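Extracellular solute-binding protein, family 7 (Colwellia psychrerythraea, PDB 4PET) binds pyruvate together with a calcium ion in the periplasm and probably delivers such small carboxylates to a TRAP transporter. Local coordinates at residues Ile79-Ser85 and Phe243-Gln247; Leu132-Val136 and Met324-Ile328; Gly156-Ile162 and Ile226-Tyr231; Glu161-Val165 and Arg297-Val303. All coordinates share one frame; numbering follows the deposited sequence.

Overall arrangement
The four contacts form two groups. Contact 1 ties a helix to the five-stranded sheet and contact 2 pairs two helices; their centres are about 19 Å apart. Contacts 3 and 4, with centres about 12 Å apart, belong to the six-stranded sheet and its edge; they share Glu161, Ile162 and two waters, and Tyr230 O lies 2.7 Å from Arg297 N. Both lie across the chain's centre from contact 1, and contact 3 also from contact 2; about 35 Å separates the centres of contacts 1 and 3. The Ile79 side chain is about 11 Å from the bound pyruvate, the Phe299 side chain about 12 Å from the calcium ion, and Gly156 about 8 Å from it.

Contact 1. Residues Ile79-Ser85 and Phe243-Gln247; sequences IFDFVKS and FMVNQ
Met244, present as selenomethionine, reaches from the strand to the first turn of helix 79-85, where its CE lies 3.5 Å from Ile79 CG2. The bend at its last torsion (chi3 -69°) turns that methyl toward the helix backbone. SE meanwhile passes the Phe80 ring at 4.2 Å from CD2, an oblique Met-aromatic contact with the selenium 58° off the ring normal. One turn further on, Val83 sets CG1 against the strand backbone, 3.3 Å from Asn246 N and 3.6 Å from Val245 C. This is helix-on-sheet packing in an alpha/beta solute-binding fold: segments 79-85 and 243-246 run 28° apart in direction, their axes 7.2 Å apart at closest. Strand 240-246 lies between strands 90-93 and 142-149, and Ile142 of the latter also touches Phe80 and Met244. At the strand's end Asn246 gives ND2 to Val83 O at 2.9 Å, nearly in line with the carbonyl and close to its own amide plane, while its OD1 accepts from Ala249 N as the N-cap of the next helix. An alanine here would lose both bonds and is likely to leave Val83 O without this donor and the start of helix 247-252 uncapped. The Asn246 CB also packs 4.0 Å from Val83 CG1.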
# COMPACT_ATOMS: atom_id res chain seq x y z
N ILE A 79 -20.47 13.79 -11.66
CA ILE A 79 -19.25 14.39 -11.15
C ILE A 79 -18.33 14.79 -12.31
O ILE A 79 -17.75 15.88 -12.29
CB ILE A 79 -18.49 13.45 -10.19
CG1 ILE A 79 -19.45 12.85 -9.13
CG2 ILE A 79 -17.30 14.17 -9.58
CD1 ILE A 79 -20.37 13.85 -8.40
N PHE A 80 -18.20 13.93 -13.31
CA PHE A 80 -17.34 14.22 -14.47
C PHE A 80 -17.82 15.53 -15.13
O PHE A 80 -17.02 16.45 -15.38
CB PHE A 80 -17.31 12.98 -15.39
CG PHE A 80 -16.52 13.15 -16.68
CD1 PHE A 80 -17.05 13.90 -17.74
CD2 PHE A 80 -15.32 12.48 -16.86
CE1 PHE A 80 -16.38 14.01 -18.93
CE2 PHE A 80 -14.65 12.57 -18.07
CZ PHE A 80 -15.18 13.38 -19.11
N ASP A 81 -19.12 15.65 -15.36
CA ASP A 81 -19.62 16.88 -15.97
C ASP A 81 -19.43 18.14 -15.11
O ASP A 81 -19.14 19.22 -15.64
CB ASP A 81 -21.07 16.70 -16.44
CG ASP A 81 -21.17 15.74 -17.62
OD1 ASP A 81 -20.26 15.78 -18.49
OD2 ASP A 81 -22.12 14.93 -17.68
N PHE A 82 -19.56 17.98 -13.80
CA PHE A 82 -19.41 19.08 -12.85
C PHE A 82 -17.98 19.66 -12.89
O PHE A 82 -17.80 20.88 -12.86
CB PHE A 82 -19.66 18.59 -11.41
CG PHE A 82 -21.13 18.43 -11.03
CD1 PHE A 82 -22.10 19.30 -11.50
CD2 PHE A 82 -21.50 17.45 -10.14
CE1 PHE A 82 -23.42 19.16 -11.11
CE2 PHE A 82 -22.82 17.30 -9.74
CZ PHE A 82 -23.78 18.15 -10.22
N VAL A 83 -17.00 18.78 -12.92
CA VAL A 83 -15.60 19.19 -12.93
C VAL A 83 -15.13 19.68 -14.33
O VAL A 83 -14.45 20.68 -14.42
CB VAL A 83 -14.70 18.09 -12.45
CG1 VAL A 83 -13.23 18.59 -12.45
CG2 VAL A 83 -15.10 17.65 -11.06
N LYS A 84 -15.53 19.02 -15.41
CA LYS A 84 -15.25 19.51 -16.75
C LYS A 84 -15.72 20.95 -16.95
O LYS A 84 -15.00 21.80 -17.50
CB LYS A 84 -15.94 18.63 -17.79
CG LYS A 84 -15.57 18.97 -19.23
CD LYS A 84 -15.76 17.78 -20.17
CE LYS A 84 -17.22 17.30 -20.24
NZ LYS A 84 -18.13 18.11 -21.13
N SER A 85 -16.94 21.23 -16.52
CA SER A 85 -17.51 22.56 -16.73
C SER A 85 -16.92 23.59 -15.78
O SER A 85 -17.00 24.78 -16.03
CB SER A 85 -19.02 22.52 -16.52
OG SER A 85 -19.30 22.39 -15.14
N PHE A 243 -9.80 11.31 -7.60
CA PHE A 243 -10.07 12.74 -7.46
C PHE A 243 -9.95 13.31 -8.86
O PHE A 243 -9.07 12.88 -9.66
CB PHE A 243 -9.03 13.49 -6.62
CG PHE A 243 -9.11 13.26 -5.12
CD1 PHE A 243 -10.05 13.93 -4.36
CD2 PHE A 243 -8.21 12.43 -4.47
CE1 PHE A 243 -10.13 13.76 -3.00
CE2 PHE A 243 -8.28 12.24 -3.10
CZ PHE A 243 -9.27 12.91 -2.36
N MSE A 244 -10.80 14.29 -9.15
CA MSE A 244 -10.70 15.07 -10.39
C MSE A 244 -10.59 16.55 -10.04
O MSE A 244 -11.24 17.04 -9.13
CB MSE A 244 -11.94 14.86 -11.27
CG MSE A 244 -11.93 13.53 -12.01
SE MSE A 244 -13.39 13.24 -13.21
CE MSE A 244 -14.81 13.09 -11.85
N VAL A 245 -9.76 17.25 -10.79
CA VAL A 245 -9.60 18.67 -10.59
C VAL A 245 -9.71 19.38 -11.93
O VAL A 245 -9.10 18.97 -12.91
CB VAL A 245 -8.22 19.00 -10.01
CG1 VAL A 245 -8.10 20.51 -9.76
CG2 VAL A 245 -7.97 18.24 -8.75
N ASN A 246 -10.51 20.43 -11.97
CA ASN A 246 -10.61 21.24 -13.16
C ASN A 246 -9.28 21.95 -13.42
O ASN A 246 -8.80 22.68 -12.56
CB ASN A 246 -11.74 22.25 -12.99
CG ASN A 246 -11.86 23.18 -14.17
OD1 ASN A 246 -11.21 24.22 -14.21
ND2 ASN A 246 -12.68 22.79 -15.16
N GLN A 247 -8.68 21.72 -14.59
CA GLN A 247 -7.34 22.25 -14.93
C GLN A 247 -7.26 23.76 -14.78
O GLN A 247 -6.29 24.31 -14.24
CB GLN A 247 -6.99 21.85 -16.36
CG GLN A 247 -5.61 22.29 -16.84
CD GLN A 247 -4.50 21.45 -16.30
OE1 GLN A 247 -4.47 20.22 -16.49
NE2 GLN A 247 -3.54 22.10 -15.62

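Contact 2. Residues Leu132-Val136 and Met324-Ile328; sequences LMKKV and MTAEI
Leu132 and Val136 face Met324 and Ile328 across a nearly antiparallel helix pair, in which segments 132-136 and 324-328, on helices 129-137 and 323-353, cross at -163°. The local axes are 11.4 Å apart, a wide spacing bridged by side chains rather than by close backbones. The apolar contacts form the inner part. Val136 uses one branch, CG2, for both partners: it lies 3.8 Å from Ile328 CD1, the two side chains crossing at about a right angle, and 4.2 Å from CG of Met324, a selenomethionine. Leu132 divides its methyls, with CD1 directed to the backbone at Ile328 CA and CD2 to the carboxylate of Glu327. Lys135 also packs through its chain, CE 3.9 Å from Met324 CE. Phe108 from a loop touches both Val136 and Ile328, extending this apolar patch.

The charged contact lies toward the outside. Lys135 bends at chi3 and chi4, which brings its amine round to Glu327, whose chain is extended beyond CG. The resulting salt bridge is long, 3.4 Å from Lys135 NZ to Glu327 OE2, and its hydrogen bond is weak; both residues also touch a crystal neighbour. With a glutamine in place of Glu327 the carboxylate charge is gone, and the Lys135 amine is likely to be left without this counter-charge. The same oxygen, Glu327 OE2, is also approached by the Leu132 CD2 methyl, to 3.4 Å.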
# COMPACT_ATOMS: atom_id res chain seq x y z
N LEU A 132 -0.34 7.96 -18.53
CA LEU A 132 -1.41 7.48 -19.42
C LEU A 132 -2.76 8.11 -19.01
O LEU A 132 -3.59 8.46 -19.85
CB LEU A 132 -1.50 5.94 -19.41
CG LEU A 132 -0.42 5.16 -20.16
CD1 LEU A 132 -0.50 3.65 -19.89
CD2 LEU A 132 -0.49 5.42 -21.68
N MSE A 133 -2.98 8.24 -17.71
CA MSE A 133 -4.21 8.82 -17.23
C MSE A 133 -4.36 10.28 -17.64
O MSE A 133 -5.45 10.73 -18.02
CB MSE A 133 -4.31 8.67 -15.70
CG MSE A 133 -5.62 9.22 -15.18
SE MSE A 133 -6.07 8.52 -13.40
CE MSE A 133 -4.62 9.23 -12.46
N LYS A 134 -3.24 10.99 -17.61
CA LYS A 134 -3.18 12.39 -18.01
C LYS A 134 -3.48 12.53 -19.51
O LYS A 134 -4.18 13.47 -19.93
CB LYS A 134 -1.78 12.94 -17.69
CG LYS A 134 -1.53 14.39 -18.12
CD LYS A 134 -0.07 14.79 -17.79
CE LYS A 134 0.10 16.28 -17.86
NZ LYS A 134 -0.26 16.82 -19.17
N LYS A 135 -2.96 11.60 -20.32
CA LYS A 135 -3.22 11.64 -21.77
C LYS A 135 -4.72 11.41 -22.07
O LYS A 135 -5.26 11.95 -23.02
CB LYS A 135 -2.41 10.60 -22.55
CG LYS A 135 -0.95 10.88 -22.69
CD LYS A 135 -0.37 10.27 -23.99
CE LYS A 135 -0.03 8.78 -23.83
NZ LYS A 135 1.44 8.44 -23.96
N VAL A 136 -5.39 10.60 -21.27
CA VAL A 136 -6.82 10.34 -21.49
C VAL A 136 -7.64 11.54 -21.02
O VAL A 136 -8.52 12.00 -21.73
CB VAL A 136 -7.30 9.03 -20.79
CG1 VAL A 136 -8.83 8.97 -20.69
CG2 VAL A 136 -6.73 7.81 -21.56
N MSE A 324 -5.20 4.07 -28.39
CA MSE A 324 -4.97 4.48 -27.01
C MSE A 324 -5.36 3.35 -26.03
O MSE A 324 -4.69 3.16 -24.98
CB MSE A 324 -5.77 5.75 -26.69
CG MSE A 324 -5.56 6.25 -25.25
SE MSE A 324 -3.68 6.45 -24.77
CE MSE A 324 -3.19 7.86 -25.98
N THR A 325 -6.43 2.63 -26.36
CA THR A 325 -6.85 1.44 -25.59
C THR A 325 -5.80 0.34 -25.67
O THR A 325 -5.52 -0.35 -24.69
CB THR A 325 -8.16 0.87 -26.13
OG1 THR A 325 -9.14 1.92 -26.22
CG2 THR A 325 -8.67 -0.29 -25.22
N ALA A 326 -5.22 0.16 -26.85
CA ALA A 326 -4.22 -0.89 -27.00
C ALA A 326 -3.02 -0.52 -26.14
O ALA A 326 -2.45 -1.38 -25.45
CB ALA A 326 -3.83 -1.09 -28.48
N GLU A 327 -2.68 0.77 -26.13
CA GLU A 327 -1.53 1.23 -25.39
C GLU A 327 -1.75 1.04 -23.90
O GLU A 327 -0.87 0.57 -23.17
CB GLU A 327 -1.20 2.71 -25.67
CG GLU A 327 0.11 3.13 -24.98
CD GLU A 327 0.48 4.61 -25.13
OE1 GLU A 327 -0.18 5.35 -25.89
OE2 GLU A 327 1.45 5.03 -24.45
N ILE A 328 -2.94 1.41 -23.44
CA ILE A 328 -3.21 1.29 -22.02
C ILE A 328 -3.24 -0.19 -21.59
O ILE A 328 -2.62 -0.55 -20.59
CB ILE A 328 -4.53 1.94 -21.62
CG1 ILE A 328 -4.47 3.45 -21.87
CG2 ILE A 328 -4.78 1.71 -20.12
CD1 ILE A 328 -5.81 4.12 -21.88

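Contact 3. Residues Gly156-Ile162 and Ile226-Tyr231; sequences GWFKKEI and IAPYYY
Tyr231 N donates to Gly156 O at 2.8 Å in a nearly straight bond, and Phe158 and Tyr229 exchange two more backbone bonds, Phe158 N to Tyr229 O at 2.9 Å and Tyr229 N to Phe158 O at 3.1 Å. Beyond the strands, the Tyr231 hydroxyl accepts from Ile162 N at 2.8 Å and donates to a water that donates to Ile162 O, holding both ends of that residue's backbone. These strands are antiparallel neighbours in the six-stranded sheet, between strands 209-210 and 295-297, and the Glu211 that binds calcium lies close to Gly156. On one face, Trp157 and Tyr230 stack face to face, centroids 3.7 Å apart and planes 14° from parallel; CG of Tyr230, anti to the backbone N (chi1 -162°), carries its ring over the indole, whose NE1 is hydrogen-bonded to Asp218 OD2. On the other, the Tyr231 edge meets the Phe158 face, planes at 61°. A side chain at Gly156 would collide with the carbonyl O of the preceding residue and crowd Phe158 CE1. Glu161 lays its chain across the Tyr229 ring, CG 3.5 Å from the centroid, with its carboxylate almost parallel to the ring and its OE2 paired with Arg297.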
# COMPACT_ATOMS: atom_id res chain seq x y z
N GLY A 156 -19.81 -10.16 -4.63
CA GLY A 156 -21.11 -9.54 -4.46
C GLY A 156 -22.13 -10.37 -3.73
O GLY A 156 -21.86 -11.46 -3.21
N TRP A 157 -23.33 -9.82 -3.71
CA TRP A 157 -24.45 -10.33 -2.98
C TRP A 157 -25.55 -10.85 -3.94
O TRP A 157 -26.01 -10.14 -4.83
CB TRP A 157 -24.99 -9.21 -2.13
CG TRP A 157 -24.04 -8.70 -1.13
CD1 TRP A 157 -23.17 -7.65 -1.28
CD2 TRP A 157 -23.85 -9.19 0.21
NE1 TRP A 157 -22.45 -7.46 -0.11
CE2 TRP A 157 -22.85 -8.39 0.82
CE3 TRP A 157 -24.43 -10.21 0.96
CZ2 TRP A 157 -22.42 -8.60 2.14
CZ3 TRP A 157 -24.01 -10.41 2.27
CH2 TRP A 157 -23.02 -9.61 2.83
N PHE A 158 -25.96 -12.08 -3.73
CA PHE A 158 -26.79 -12.80 -4.67
C PHE A 158 -27.95 -13.40 -3.91
O PHE A 158 -27.77 -13.94 -2.82
CB PHE A 158 -25.98 -13.90 -5.35
CG PHE A 158 -24.97 -13.38 -6.34
CD1 PHE A 158 -23.84 -12.73 -5.90
CD2 PHE A 158 -25.20 -13.50 -7.71
CE1 PHE A 158 -22.91 -12.21 -6.80
CE2 PHE A 158 -24.27 -13.01 -8.63
CZ PHE A 158 -23.13 -12.36 -8.19
N LYS A 159 -29.13 -13.30 -4.50
CA LYS A 159 -30.31 -13.93 -3.93
C LYS A 159 -30.33 -15.43 -4.15
O LYS A 159 -30.91 -16.18 -3.34
CB LYS A 159 -31.58 -13.33 -4.51
CG LYS A 159 -31.83 -11.90 -4.14
CD LYS A 159 -33.02 -11.34 -4.93
CE LYS A 159 -33.40 -9.93 -4.54
NZ LYS A 159 -33.95 -9.89 -3.17
N LYS A 160 -29.71 -15.87 -5.24
CA LYS A 160 -29.67 -17.30 -5.58
C LYS A 160 -28.26 -17.64 -5.99
O LYS A 160 -27.55 -16.78 -6.53
CB LYS A 160 -30.61 -17.64 -6.75
CG LYS A 160 -31.92 -16.89 -6.77
CD LYS A 160 -32.83 -17.32 -5.63
CE LYS A 160 -34.27 -16.82 -5.85
NZ LYS A 160 -34.35 -15.37 -6.25
N GLU A 161 -27.86 -18.88 -5.76
CA GLU A 161 -26.49 -19.28 -6.09
C GLU A 161 -26.28 -19.38 -7.59
O GLU A 161 -27.19 -19.75 -8.35
CB GLU A 161 -26.11 -20.60 -5.42
CG GLU A 161 -26.03 -20.56 -3.91
CD GLU A 161 -26.19 -21.95 -3.28
OE1 GLU A 161 -27.35 -22.46 -3.25
OE2 GLU A 161 -25.17 -22.52 -2.85
N ILE A 162 -25.06 -19.05 -8.00
CA ILE A 162 -24.63 -19.20 -9.38
C ILE A 162 -23.97 -20.57 -9.55
O ILE A 162 -22.83 -20.76 -9.13
CB ILE A 162 -23.62 -18.11 -9.72
CG1 ILE A 162 -24.27 -16.73 -9.62
CG2 ILE A 162 -23.00 -18.34 -11.09
CD1 ILE A 162 -25.48 -16.54 -10.54
N ILE A 226 -31.52 -9.45 2.37
CA ILE A 226 -32.32 -9.96 1.27
C ILE A 226 -31.52 -10.70 0.21
O ILE A 226 -32.09 -11.26 -0.71
CB ILE A 226 -33.11 -8.81 0.62
CG1 ILE A 226 -32.17 -7.70 0.15
CG2 ILE A 226 -34.10 -8.25 1.62
CD1 ILE A 226 -32.87 -6.55 -0.52
N ALA A 227 -30.19 -10.68 0.34
CA ALA A 227 -29.34 -11.46 -0.53
C ALA A 227 -28.31 -12.16 0.34
O ALA A 227 -27.33 -11.55 0.75
CB ALA A 227 -28.65 -10.58 -1.54
N PRO A 228 -28.53 -13.44 0.63
CA PRO A 228 -27.68 -14.13 1.60
C PRO A 228 -26.39 -14.75 1.05
O PRO A 228 -25.58 -15.14 1.89
CB PRO A 228 -28.59 -15.24 2.12
CG PRO A 228 -29.51 -15.53 1.01
CD PRO A 228 -29.72 -14.23 0.28
N TYR A 229 -26.23 -14.89 -0.27
CA TYR A 229 -25.00 -15.50 -0.81
C TYR A 229 -23.96 -14.42 -1.11
O TYR A 229 -24.22 -13.51 -1.90
CB TYR A 229 -25.31 -16.35 -2.04
CG TYR A 229 -26.35 -17.42 -1.73
CD1 TYR A 229 -26.00 -18.56 -1.02
CD2 TYR A 229 -27.68 -17.27 -2.11
CE1 TYR A 229 -26.94 -19.54 -0.72
CE2 TYR A 229 -28.63 -18.26 -1.79
CZ TYR A 229 -28.24 -19.39 -1.09
OH TYR A 229 -29.15 -20.37 -0.76
N TYR A 230 -22.81 -14.53 -0.45
CA TYR A 230 -21.77 -13.53 -0.53
C TYR A 230 -20.58 -14.17 -1.25
O TYR A 230 -19.93 -15.07 -0.73
CB TYR A 230 -21.40 -13.10 0.88
CG TYR A 230 -20.65 -11.78 0.99
CD1 TYR A 230 -20.54 -10.90 -0.08
CD2 TYR A 230 -20.03 -11.43 2.19
CE1 TYR A 230 -19.89 -9.70 0.05
CE2 TYR A 230 -19.38 -10.24 2.33
CZ TYR A 230 -19.29 -9.38 1.27
OH TYR A 230 -18.61 -8.20 1.43
N TYR A 231 -20.32 -13.70 -2.46
CA TYR A 231 -19.38 -14.36 -3.35
C TYR A 231 -18.01 -13.75 -3.24
O TYR A 231 -17.87 -12.53 -3.00
CB TYR A 231 -19.88 -14.30 -4.81
CG TYR A 231 -20.81 -15.45 -5.13
CD1 TYR A 231 -22.14 -15.43 -4.73
CD2 TYR A 231 -20.34 -16.59 -5.77
CE1 TYR A 231 -22.98 -16.48 -4.99
CE2 TYR A 231 -21.18 -17.66 -6.03
CZ TYR A 231 -22.50 -17.60 -5.63
OH TYR A 231 -23.37 -18.64 -5.86
O HOH W 1 -27.31 -22.83 -0.02
O HOH W 2 -22.01 -20.95 -6.09

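Contact 4. Residues Glu161-Val165 and Arg297-Val303; sequences EINSV and RSFPKPV
Arg297 bends at its second torsion (chi2 -72°) and then runs straight through chi3, which swings its guanidinium across to the carboxylate of Glu161. NE is the donor: it meets Glu161 OE2 at 2.8 Å in a nearly straight salt-bridge bond (169°). The oxygen lies in the guanidinium plane, at its edge, whereas NE approaches the carboxylate from above its plane. The planes of the two flat groups are 61° apart. A water extends the pairing, accepting from Arg297 NH2 at 3.0 Å and donating weakly to Glu161 OE1, and NH2 also donates to Gln295. Held through NE and NH2, the guanidinium is likely to be fixed in its turn.

Deeper in, Ile162 places CG2 at the edge of the Phe299 ring, 3.9 Å from CD1, and the same methyl meets Val303 CG1 at 4.2 Å. Its carbonyl O sits 3.1 Å from Pro300 CD, and the water held by the Tyr231 hydroxyl also donates to Ser298 O, joining the two backbones. Val303 turns its other methyl, CG2, to the Ser164 backbone, 3.6 Å from its C, and Val165 CG1 borders the same valine.

Pro300 is the N-cap residue of helix 301-321, so the 161-165 loop lies against the entry to that helix. Arg297, on edge strand 295-297, bonds through its backbone to Tyr230 of strand 229-231, and Phe299 stacks on Tyr231 of that same strand, while Val165 touches Ala306 further along the helix.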
# COMPACT_ATOMS: atom_id res chain seq x y z
N GLU A 161 -27.86 -18.88 -5.76
CA GLU A 161 -26.49 -19.28 -6.09
C GLU A 161 -26.28 -19.38 -7.59
O GLU A 161 -27.19 -19.75 -8.35
CB GLU A 161 -26.11 -20.60 -5.42
CG GLU A 161 -26.03 -20.56 -3.91
CD GLU A 161 -26.19 -21.95 -3.28
OE1 GLU A 161 -27.35 -22.46 -3.25
OE2 GLU A 161 -25.17 -22.52 -2.85
N ILE A 162 -25.06 -19.05 -8.00
CA ILE A 162 -24.63 -19.20 -9.38
C ILE A 162 -23.97 -20.57 -9.55
O ILE A 162 -22.83 -20.76 -9.13
CB ILE A 162 -23.62 -18.11 -9.72
CG1 ILE A 162 -24.27 -16.73 -9.62
CG2 ILE A 162 -23.00 -18.34 -11.09
CD1 ILE A 162 -25.48 -16.54 -10.54
N ASN A 163 -24.70 -21.50 -10.18
CA ASN A 163 -24.24 -22.89 -10.36
C ASN A 163 -23.73 -23.23 -11.76
O ASN A 163 -23.00 -24.20 -11.94
CB ASN A 163 -25.37 -23.85 -10.00
CG ASN A 163 -25.77 -23.74 -8.54
OD1 ASN A 163 -24.92 -23.68 -7.67
ND2 ASN A 163 -27.08 -23.69 -8.28
N SER A 164 -24.12 -22.44 -12.75
CA SER A 164 -23.64 -22.63 -14.11
C SER A 164 -23.70 -21.30 -14.86
O SER A 164 -24.21 -20.31 -14.34
CB SER A 164 -24.46 -23.71 -14.85
OG SER A 164 -25.79 -23.29 -15.08
N VAL A 165 -23.14 -21.27 -16.07
CA VAL A 165 -23.16 -20.06 -16.87
C VAL A 165 -24.60 -19.71 -17.24
O VAL A 165 -24.92 -18.55 -17.50
CB VAL A 165 -22.31 -20.22 -18.14
CG1 VAL A 165 -20.86 -20.47 -17.76
CG2 VAL A 165 -22.85 -21.35 -19.02
N ARG A 297 -19.79 -17.82 -0.76
CA ARG A 297 -19.78 -18.72 -1.91
C ARG A 297 -18.68 -18.37 -2.91
O ARG A 297 -18.14 -17.26 -2.91
CB ARG A 297 -21.13 -18.72 -2.65
CG ARG A 297 -22.31 -19.32 -1.87
CD ARG A 297 -22.20 -20.82 -1.74
NE ARG A 297 -23.32 -21.45 -1.06
CZ ARG A 297 -23.43 -21.62 0.26
NH1 ARG A 297 -22.51 -21.14 1.08
NH2 ARG A 297 -24.49 -22.24 0.77
N SER A 298 -18.41 -19.32 -3.79
CA SER A 298 -17.44 -19.16 -4.84
C SER A 298 -18.11 -19.54 -6.15
O SER A 298 -19.02 -20.36 -6.18
CB SER A 298 -16.25 -20.07 -4.57
OG SER A 298 -15.36 -19.45 -3.67
N PHE A 299 -17.65 -18.96 -7.25
CA PHE A 299 -18.16 -19.36 -8.56
C PHE A 299 -17.56 -20.73 -8.95
O PHE A 299 -16.34 -20.96 -8.79
CB PHE A 299 -17.81 -18.29 -9.58
CG PHE A 299 -18.46 -16.96 -9.31
CD1 PHE A 299 -19.80 -16.78 -9.60
CD2 PHE A 299 -17.74 -15.91 -8.72
CE1 PHE A 299 -20.43 -15.56 -9.37
CE2 PHE A 299 -18.36 -14.66 -8.46
CZ PHE A 299 -19.71 -14.49 -8.80
N PRO A 300 -18.40 -21.64 -9.45
CA PRO A 300 -17.86 -22.92 -9.91
C PRO A 300 -16.79 -22.75 -10.99
O PRO A 300 -16.75 -21.74 -11.69
CB PRO A 300 -19.10 -23.66 -10.43
CG PRO A 300 -20.25 -23.01 -9.77
CD PRO A 300 -19.87 -21.60 -9.49
N LYS A 301 -15.90 -23.74 -11.11
CA LYS A 301 -14.76 -23.65 -12.01
C LYS A 301 -15.21 -23.37 -13.46
O LYS A 301 -14.58 -22.57 -14.14
CB LYS A 301 -13.91 -24.93 -11.95
N PRO A 302 -16.30 -24.02 -13.93
CA PRO A 302 -16.75 -23.80 -15.31
C PRO A 302 -17.24 -22.38 -15.54
O PRO A 302 -17.06 -21.82 -16.63
CB PRO A 302 -17.93 -24.77 -15.47
CG PRO A 302 -17.75 -25.79 -14.38
CD PRO A 302 -17.12 -25.04 -13.25
N VAL A 303 -17.88 -21.80 -14.52
CA VAL A 303 -18.31 -20.41 -14.59
C VAL A 303 -17.10 -19.50 -14.64
O VAL A 303 -17.01 -18.64 -15.51
CB VAL A 303 -19.22 -20.02 -13.42
CG1 VAL A 303 -19.68 -18.58 -13.57
CG2 VAL A 303 -20.43 -20.95 -13.38
O HOH W 1 -27.31 -22.83 -0.02
O HOH W 2 -22.01 -20.95 -6.09